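Local coordinates for immunity protein (Neisseria meningitidis, PDB 4Q7O), which probably protects its own cell from the toxin of a contact-dependent growth-inhibition system by binding and neutralising it, at residues N13-S16 against I17-H21; F22-S25 against I26-T30; I102-N105 against L106-Y110. All coordinates share one frame; numbering follows the deposited sequence.

Interaction 1: N13-S16 against I17-H21; sequences NKKS and INNNH
Ile17 N donates to Asn13 O at 2.9 Å and Asn18 N to Lys14 O at 3.0 Å, the last regular i to i+4 bonds of helix 10-18. The helix then ends in a Schellman motif: Asn20 turns to positive phi (65°), His21 N reaches back to Ser16 O at 2.8 Å, and Asn20 N bonds to Ile17 O, while Asn19 N makes weak bonds to Lys15 O and Ser16 O.

The side chains follow the same spacing. Ile17 CD1 lies 4.0 Å from Asn13 OD1, the two side chains meeting at a slant, and Asn13 ND2 is taken up by Phe9 O. On the exposed face the extended Lys14 chain brings CG to 3.8 Å from Asn18 ND2. Lys15 and Asn19 run alongside each other; Asn19 CG is swung beside its own backbone N (chi1 -71°), which lays ND2 3.8 Å from Lys15 CG. Ser16 OG, tucked in over its own main chain (chi1 60°), bonds back to Leu12 O and also to Ser25 OG. Asn19 O sits 3.3 Å above one face of the His21 ring, displaced from the ring centre.

Past the cap, the chain turns into helix 22-34, whose Ser25 packs on Asn13 and Ile17. Helix 104-121 lies along Lys15 and Ser16, and its Tyr110 OH joins both Asn19 ND2 and His21 ND1. The His21 ring also touches Leu100 and Ile102 of strand 98-103, while Asn13, Ile17 and Asn18 pack against the second subunit.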
loop_
_atom_site.group_PDB
_atom_site.type_symbol
_atom_site.label_atom_id
_atom_site.label_comp_id
_atom_site.label_asym_id
_atom_site.label_seq_id
_atom_site.Cartn_x
_atom_site.Cartn_y
_atom_site.Cartn_z
ATOM N N ASN B 13 3.885 0.786 -7.903
ATOM C CA ASN B 13 3.875 1.485 -6.630
ATOM C C ASN B 13 3.958 2.986 -6.808
ATOM O O ASN B 13 3.266 3.729 -6.127
ATOM C CB ASN B 13 5.025 1.011 -5.727
ATOM C CG ASN B 13 4.651 -0.190 -4.888
ATOM O OD1 ASN B 13 3.882 -0.075 -3.926
ATOM N ND2 ASN B 13 5.220 -1.342 -5.218
ATOM N N LYS B 14 4.822 3.439 -7.708
ATOM C CA LYS B 14 4.949 4.875 -7.941
ATOM C C LYS B 14 3.597 5.482 -8.322
ATOM O O LYS B 14 3.145 6.461 -7.722
ATOM C CB LYS B 14 5.995 5.143 -9.020
ATOM C CG LYS B 14 6.120 6.594 -9.430
ATOM C CD LYS B 14 7.315 6.785 -10.360
ATOM C CE LYS B 14 7.429 8.219 -10.840
ATOM N NZ LYS B 14 8.626 8.416 -11.713
ATOM N N LYS B 15 2.933 4.879 -9.300
ATOM C CA LYS B 15 1.684 5.439 -9.789
ATOM C C LYS B 15 0.583 5.340 -8.747
ATOM O O LYS B 15 -0.105 6.315 -8.469
ATOM C CB LYS B 15 1.246 4.770 -11.094
ATOM C CG LYS B 15 0.130 5.504 -11.813
ATOM C CD LYS B 15 0.693 6.629 -12.683
ATOM C CE LYS B 15 1.342 6.086 -13.952
ATOM N NZ LYS B 15 1.957 7.160 -14.782
ATOM N N SER B 16 0.439 4.172 -8.138
ATOM C CA SER B 16 -0.640 3.982 -7.186
ATOM C C SER B 16 -0.472 4.850 -5.930
ATOM O O SER B 16 -1.439 5.452 -5.460
ATOM C CB SER B 16 -0.823 2.497 -6.849
ATOM O OG SER B 16 0.352 1.952 -6.276
ATOM N N ILE B 17 0.743 4.923 -5.396
ATOM C CA ILE B 17 1.004 5.773 -4.240
ATOM C C ILE B 17 0.748 7.239 -4.573
ATOM O O ILE B 17 0.110 7.959 -3.802
ATOM C CB ILE B 17 2.436 5.559 -3.690
ATOM C CG1 ILE B 17 2.534 4.175 -3.046
ATOM C CG2 ILE B 17 2.822 6.654 -2.693
ATOM C CD1 ILE B 17 3.956 3.747 -2.770
ATOM N N ASN B 18 1.212 7.689 -5.733
ATOM C CA ASN B 18 0.980 9.077 -6.112
ATOM C C ASN B 18 -0.495 9.403 -6.342
ATOM O O ASN B 18 -0.898 10.560 -6.249
ATOM C CB ASN B 18 1.838 9.467 -7.319
ATOM C CG ASN B 18 3.281 9.719 -6.938
ATOM O OD1 ASN B 18 3.576 10.109 -5.801
ATOM N ND2 ASN B 18 4.188 9.499 -7.878
ATOM N N ASN B 19 -1.293 8.381 -6.628
ATOM C CA ASN B 19 -2.744 8.543 -6.788
ATOM C C ASN B 19 -3.535 8.295 -5.498
ATOM O O ASN B 19 -4.774 8.306 -5.519
ATOM C CB ASN B 19 -3.277 7.607 -7.880
ATOM C CG ASN B 19 -2.854 8.026 -9.285
ATOM O OD1 ASN B 19 -2.451 9.170 -9.517
ATOM N ND2 ASN B 19 -2.975 7.100 -10.241
ATOM N N ASN B 20 -2.829 8.042 -4.391
ATOM C CA ASN B 20 -3.470 7.754 -3.101
ATOM C C ASN B 20 -4.258 6.439 -3.160
ATOM O O ASN B 20 -5.207 6.227 -2.410
ATOM C CB ASN B 20 -4.361 8.921 -2.648
ATOM C CG ASN B 20 -4.517 9.005 -1.139
ATOM O OD1 ASN B 20 -3.740 8.424 -0.374
ATOM N ND2 ASN B 20 -5.528 9.751 -0.702
ATOM N N HIS B 21 -3.848 5.549 -4.057
ATOM C CA HIS B 21 -4.497 4.243 -4.200
ATOM C C HIS B 21 -3.626 3.131 -3.643
ATOM O O HIS B 21 -3.330 2.147 -4.328
ATOM C CB HIS B 21 -4.856 3.994 -5.664
ATOM C CG HIS B 21 -5.895 4.942 -6.175
ATOM N ND1 HIS B 21 -6.060 5.220 -7.515
ATOM C CD2 HIS B 21 -6.826 5.677 -5.520
ATOM C CE1 HIS B 21 -7.047 6.083 -7.660
ATOM N NE2 HIS B 21 -7.532 6.375 -6.465
#

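Interaction 2: F22-S25 against I26-T30; sequences FVIS and IFFET
Phe22 meets Ile26 one turn further along helix 22-34: Ile26 CD1 approaches the edge of the Phe22 ring, near its plane, 4.4 Å from Phe22 CD1, while Phe22 O accepts Ile26 N at 3.0 Å. Beyond this pair, Phe22 packs on Phe34 and Glu29 of the second subunit. Val23 contributes its carbonyl, which takes Phe27 N at 2.9 Å; its side chain turns to Phe89 and Leu100 of the sheet. Ile24 and Phe28 project together from the helix, flank to flank. The branch CG2, trans to the Ile24 backbone N, reaches the ring edge in plane, 4.0 Å from Phe28 CD2, and Phe28 N bonds to Ile24 O in a nearly straight bond (N-H...O 169°). The Phe27 ring stands with CD2 3.8 Å above the centre of the Phe28 ring. Ser25 O receives Glu29 N at 3.2 Å, while Ser25 OG turns to helix 10-18.

Farther on, Ile26 O is gripped twice, by Thr30 N and by Thr30 OG1 at 2.8 Å, from opposite faces of its plane, which gives the buried hydroxyl's proton a partner inside the helix. Apolar side chains thus serve both the sheet and the dimer, where Ile26 packs on Ile26 of the second subunit, while the hydroxyls of Thr30 and Ser25 find partners within this helix and on helix 10-18 respectively.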
loop_
_atom_site.group_PDB
_atom_site.type_symbol
_atom_site.label_atom_id
_atom_site.label_comp_id
_atom_site.label_asym_id
_atom_site.label_seq_id
_atom_site.Cartn_x
_atom_site.Cartn_y
_atom_site.Cartn_z
ATOM N N PHE B 22 -3.223 3.311 -2.390
ATOM C CA PHE B 22 -2.344 2.377 -1.704
ATOM C C PHE B 22 -2.929 0.966 -1.594
ATOM O O PHE B 22 -2.181 -0.004 -1.493
ATOM C CB PHE B 22 -1.964 2.916 -0.322
ATOM C CG PHE B 22 -3.151 3.273 0.530
ATOM C CD1 PHE B 22 -3.747 2.322 1.350
ATOM C CD2 PHE B 22 -3.674 4.560 0.506
ATOM C CE1 PHE B 22 -4.839 2.644 2.142
ATOM C CE2 PHE B 22 -4.772 4.893 1.288
ATOM C CZ PHE B 22 -5.361 3.931 2.108
ATOM N N VAL B 23 -4.252 0.833 -1.641
ATOM C CA VAL B 23 -4.861 -0.500 -1.642
ATOM C C VAL B 23 -4.381 -1.333 -2.837
ATOM O O VAL B 23 -4.141 -2.545 -2.710
ATOM C CB VAL B 23 -6.410 -0.407 -1.597
ATOM C CG1 VAL B 23 -7.056 -1.726 -2.006
ATOM C CG2 VAL B 23 -6.874 0.005 -0.197
ATOM N N ILE B 24 -4.220 -0.677 -3.988
ATOM C CA ILE B 24 -3.708 -1.355 -5.178
ATOM C C ILE B 24 -2.271 -1.846 -4.983
ATOM O O ILE B 24 -1.928 -2.964 -5.383
ATOM C CB ILE B 24 -3.776 -0.449 -6.421
ATOM C CG1 ILE B 24 -5.218 0.001 -6.684
ATOM C CG2 ILE B 24 -3.196 -1.165 -7.633
ATOM C CD1 ILE B 24 -6.204 -1.138 -6.862
ATOM N N SER B 25 -1.441 -1.002 -4.375
ATOM C CA SER B 25 -0.053 -1.342 -4.053
ATOM C C SER B 25 -0.011 -2.608 -3.195
ATOM O O SER B 25 0.753 -3.545 -3.460
ATOM C CB SER B 25 0.619 -0.197 -3.272
ATOM O OG SER B 25 0.145 1.090 -3.655
ATOM N N ILE B 26 -0.842 -2.633 -2.159
ATOM C CA ILE B 26 -0.863 -3.757 -1.229
ATOM C C ILE B 26 -1.402 -5.008 -1.905
ATOM O O ILE B 26 -0.880 -6.104 -1.709
ATOM C CB ILE B 26 -1.726 -3.426 0.006
ATOM C CG1 ILE B 26 -1.122 -2.251 0.777
ATOM C CG2 ILE B 26 -1.876 -4.638 0.927
ATOM C CD1 ILE B 26 -2.040 -1.734 1.867
ATOM N N PHE B 27 -2.435 -4.834 -2.721
ATOM C CA PHE B 27 -3.053 -5.939 -3.448
ATOM C C PHE B 27 -2.016 -6.739 -4.241
ATOM O O PHE B 27 -1.892 -7.954 -4.081
ATOM C CB PHE B 27 -4.143 -5.394 -4.377
ATOM C CG PHE B 27 -4.808 -6.445 -5.217
ATOM C CD1 PHE B 27 -5.920 -7.132 -4.749
ATOM C CD2 PHE B 27 -4.345 -6.726 -6.492
ATOM C CE1 PHE B 27 -6.532 -8.098 -5.527
ATOM C CE2 PHE B 27 -4.951 -7.698 -7.268
ATOM C CZ PHE B 27 -6.043 -8.380 -6.788
ATOM N N PHE B 28 -1.253 -6.056 -5.082
ATOM C CA PHE B 28 -0.289 -6.761 -5.913
ATOM C C PHE B 28 0.886 -7.338 -5.133
ATOM O O PHE B 28 1.280 -8.476 -5.376
ATOM C CB PHE B 28 0.168 -5.897 -7.091
ATOM C CG PHE B 28 -0.827 -5.858 -8.198
ATOM C CD1 PHE B 28 -1.059 -6.991 -8.964
ATOM C CD2 PHE B 28 -1.551 -4.708 -8.466
ATOM C CE1 PHE B 28 -1.989 -6.978 -9.987
ATOM C CE2 PHE B 28 -2.480 -4.693 -9.488
ATOM C CZ PHE B 28 -2.700 -5.829 -10.245
ATOM N N GLU B 29 1.422 -6.586 -4.177
ATOM C CA GLU B 29 2.578 -7.086 -3.444
ATOM C C GLU B 29 2.243 -8.305 -2.607
ATOM O O GLU B 29 3.019 -9.259 -2.540
ATOM C CB GLU B 29 3.198 -6.005 -2.558
ATOM C CG GLU B 29 4.388 -6.491 -1.722
ATOM C CD GLU B 29 5.534 -7.073 -2.543
ATOM O OE1 GLU B 29 5.655 -6.762 -3.747
ATOM O OE2 GLU B 29 6.329 -7.846 -1.968
ATOM N N THR B 30 1.079 -8.290 -1.973
ATOM C CA THR B 30 0.747 -9.396 -1.087
ATOM C C THR B 30 0.413 -10.674 -1.870
ATOM O O THR B 30 0.776 -11.768 -1.452
ATOM C CB THR B 30 -0.336 -9.024 -0.054
ATOM O OG1 THR B 30 -1.521 -8.613 -0.732
ATOM C CG2 THR B 30 0.148 -7.894 0.843
#

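Interaction 3: I102-N105 against L106-Y110; sequences IPIN and LAYHY
Ile102 CD1 is the apolar centre, lying 3.8 Å from Tyr110 CD2 at the edge of that ring, near its plane, and 4.0 Å from Ala107 CB. It gets there because a chi1 of 53° folds CG1 in over the main chain and the side chain then extends to CD1, directing the methyl at the first turns of the helix. The other branch, CG2, touches Leu106 CD2 at 4.0 Å, the two side chains nearly perpendicular. Leu106 also covers Tyr110: its CD1 sits 3.8 Å above one face of the phenol ring, away from the ring's middle. The ring therefore takes isoleucine at its edge and leucine over a face.

Here the last strand of the antiparallel sheet, 98-103, runs straight into helix 104-121, with Pro103 at the N-cap position. Ile102 still pairs by backbone with Ile87 of the adjacent strand 86-91, and its side chain reaches from the sheet to the new helix, also touching Ile87 and Phe89. Pro103 O accepts Ala107 N at 3.0 Å, in the carbonyl plane, and Pro103 CD rests on Leu106 CB.

On another side of the helix Ile104 and Tyr108 run alongside. Ile104 CG2 meets the ring edge in plane, 3.5 Å from Tyr108 CD2, a close fit. Tyr108 N bonds to Ile104 O at 2.9 Å, and the ring goes on to meet Tyr136 edge-to-face.

On the exposed side Asn105 and His109 are joined through the backbone, Asn105 O accepting His109 N at 3.1 Å, and the imidazole of His109 packs on the Lys15 side chain of helix 10-18. At the far end of the Tyr110 ring, the phenol OH is hydrogen-bonded to the residues that close helix 10-18.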
loop_
_atom_site.group_PDB
_atom_site.type_symbol
_atom_site.label_atom_id
_atom_site.label_comp_id
_atom_site.label_asym_id
_atom_site.label_seq_id
_atom_site.Cartn_x
_atom_site.Cartn_y
_atom_site.Cartn_z
ATOM N N ILE B 102 -12.406 2.127 -7.901
ATOM C CA ILE B 102 -11.884 2.968 -8.974
ATOM C C ILE B 102 -12.588 2.643 -10.295
ATOM O O ILE B 102 -13.201 1.585 -10.422
ATOM C CB ILE B 102 -10.350 2.805 -9.139
ATOM C CG1 ILE B 102 -9.965 1.328 -9.293
ATOM C CG2 ILE B 102 -9.616 3.444 -7.975
ATOM C CD1 ILE B 102 -8.479 1.114 -9.607
ATOM N N PRO B 103 -12.505 3.545 -11.283
ATOM C CA PRO B 103 -13.049 3.176 -12.594
ATOM C C PRO B 103 -12.297 1.992 -13.194
ATOM O O PRO B 103 -11.092 1.846 -12.977
ATOM C CB PRO B 103 -12.792 4.428 -13.445
ATOM C CG PRO B 103 -12.664 5.551 -12.451
ATOM C CD PRO B 103 -11.977 4.923 -11.268
ATOM N N ILE B 104 -12.997 1.158 -13.955
ATOM C CA ILE B 104 -12.363 0.031 -14.628
ATOM C C ILE B 104 -11.208 0.471 -15.541
ATOM O O ILE B 104 -10.189 -0.200 -15.621
ATOM C CB ILE B 104 -13.409 -0.828 -15.376
ATOM C CG1 ILE B 104 -14.270 -1.587 -14.362
ATOM C CG2 ILE B 104 -12.743 -1.809 -16.327
ATOM C CD1 ILE B 104 -15.479 -2.269 -14.960
ATOM N N ASN B 105 -11.341 1.611 -16.203
ATOM C CA ASN B 105 -10.255 2.088 -17.056
ATOM C C ASN B 105 -8.969 2.277 -16.266
ATOM O O ASN B 105 -7.884 1.883 -16.707
ATOM C CB ASN B 105 -10.629 3.414 -17.725
ATOM C CG ASN B 105 -11.639 3.250 -18.829
ATOM O OD1 ASN B 105 -11.905 2.138 -19.296
ATOM N ND2 ASN B 105 -12.198 4.368 -19.273
ATOM N N LEU B 106 -9.084 2.899 -15.099
ATOM C CA LEU B 106 -7.919 3.090 -14.242
ATOM C C LEU B 106 -7.392 1.757 -13.732
ATOM O O LEU B 106 -6.184 1.553 -13.658
ATOM C CB LEU B 106 -8.237 4.046 -13.086
ATOM C CG LEU B 106 -7.091 4.254 -12.089
ATOM C CD1 LEU B 106 -5.851 4.838 -12.754
ATOM C CD2 LEU B 106 -7.529 5.135 -10.940
ATOM N N ALA B 107 -8.293 0.837 -13.396
ATOM C CA ALA B 107 -7.860 -0.505 -13.003
ATOM C C ALA B 107 -7.030 -1.173 -14.099
ATOM O O ALA B 107 -5.975 -1.744 -13.819
ATOM C CB ALA B 107 -9.045 -1.375 -12.639
ATOM N N TYR B 108 -7.491 -1.100 -15.343
ATOM C CA TYR B 108 -6.705 -1.660 -16.441
ATOM C C TYR B 108 -5.331 -1.002 -16.576
ATOM O O TYR B 108 -4.345 -1.671 -16.861
ATOM C CB TYR B 108 -7.468 -1.591 -17.763
ATOM C CG TYR B 108 -8.316 -2.810 -18.013
ATOM C CD1 TYR B 108 -7.766 -3.964 -18.569
ATOM C CD2 TYR B 108 -9.660 -2.820 -17.691
ATOM C CE1 TYR B 108 -8.540 -5.089 -18.802
ATOM C CE2 TYR B 108 -10.446 -3.944 -17.926
ATOM C CZ TYR B 108 -9.880 -5.072 -18.478
ATOM O OH TYR B 108 -10.657 -6.187 -18.698
ATOM N N HIS B 109 -5.283 0.310 -16.377
ATOM C CA HIS B 109 -4.036 1.070 -16.342
ATOM C C HIS B 109 -3.099 0.469 -15.290
ATOM O O HIS B 109 -1.944 0.151 -15.580
ATOM C CB HIS B 109 -4.391 2.532 -16.035
ATOM C CG HIS B 109 -3.226 3.463 -15.897
ATOM N ND1 HIS B 109 -2.450 3.855 -16.966
ATOM C CD2 HIS B 109 -2.767 4.152 -14.826
ATOM C CE1 HIS B 109 -1.536 4.717 -16.551
ATOM N NE2 HIS B 109 -1.708 4.917 -15.257
ATOM N N TYR B 110 -3.603 0.274 -14.077
ATOM C CA TYR B 110 -2.787 -0.336 -13.029
ATOM C C TYR B 110 -2.359 -1.760 -13.361
ATOM O O TYR B 110 -1.214 -2.131 -13.125
ATOM C CB TYR B 110 -3.530 -0.340 -11.699
ATOM C CG TYR B 110 -3.631 1.000 -11.008
ATOM C CD1 TYR B 110 -2.546 1.869 -10.957
ATOM C CD2 TYR B 110 -4.814 1.383 -10.378
ATOM C CE1 TYR B 110 -2.633 3.083 -10.304
ATOM C CE2 TYR B 110 -4.910 2.604 -9.717
ATOM C CZ TYR B 110 -3.819 3.450 -9.690
ATOM O OH TYR B 110 -3.902 4.653 -9.037
#

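Interactions 1 and 2 follow each other in the chain, their centres about 10 Å apart, and are joined by the hydroxyls Ser16 OG and Ser25 OG at 2.8 Å; both also touch the second subunit. Interaction 3 has its centre about 13 Å from that of interaction 1, yet Tyr110 OH connects them, 2.7 Å from His21 ND1 and 2.9 Å from Asn19 ND2, so the end of helix 10-18 is fastened to helix 104-121. The bridge between interactions 2 and 3, about 14 Å between centres, is apolar: Ile24 CG1 lies 4.0 Å from Tyr110 CD2. Tyr110 thus meets residues of both other contacts.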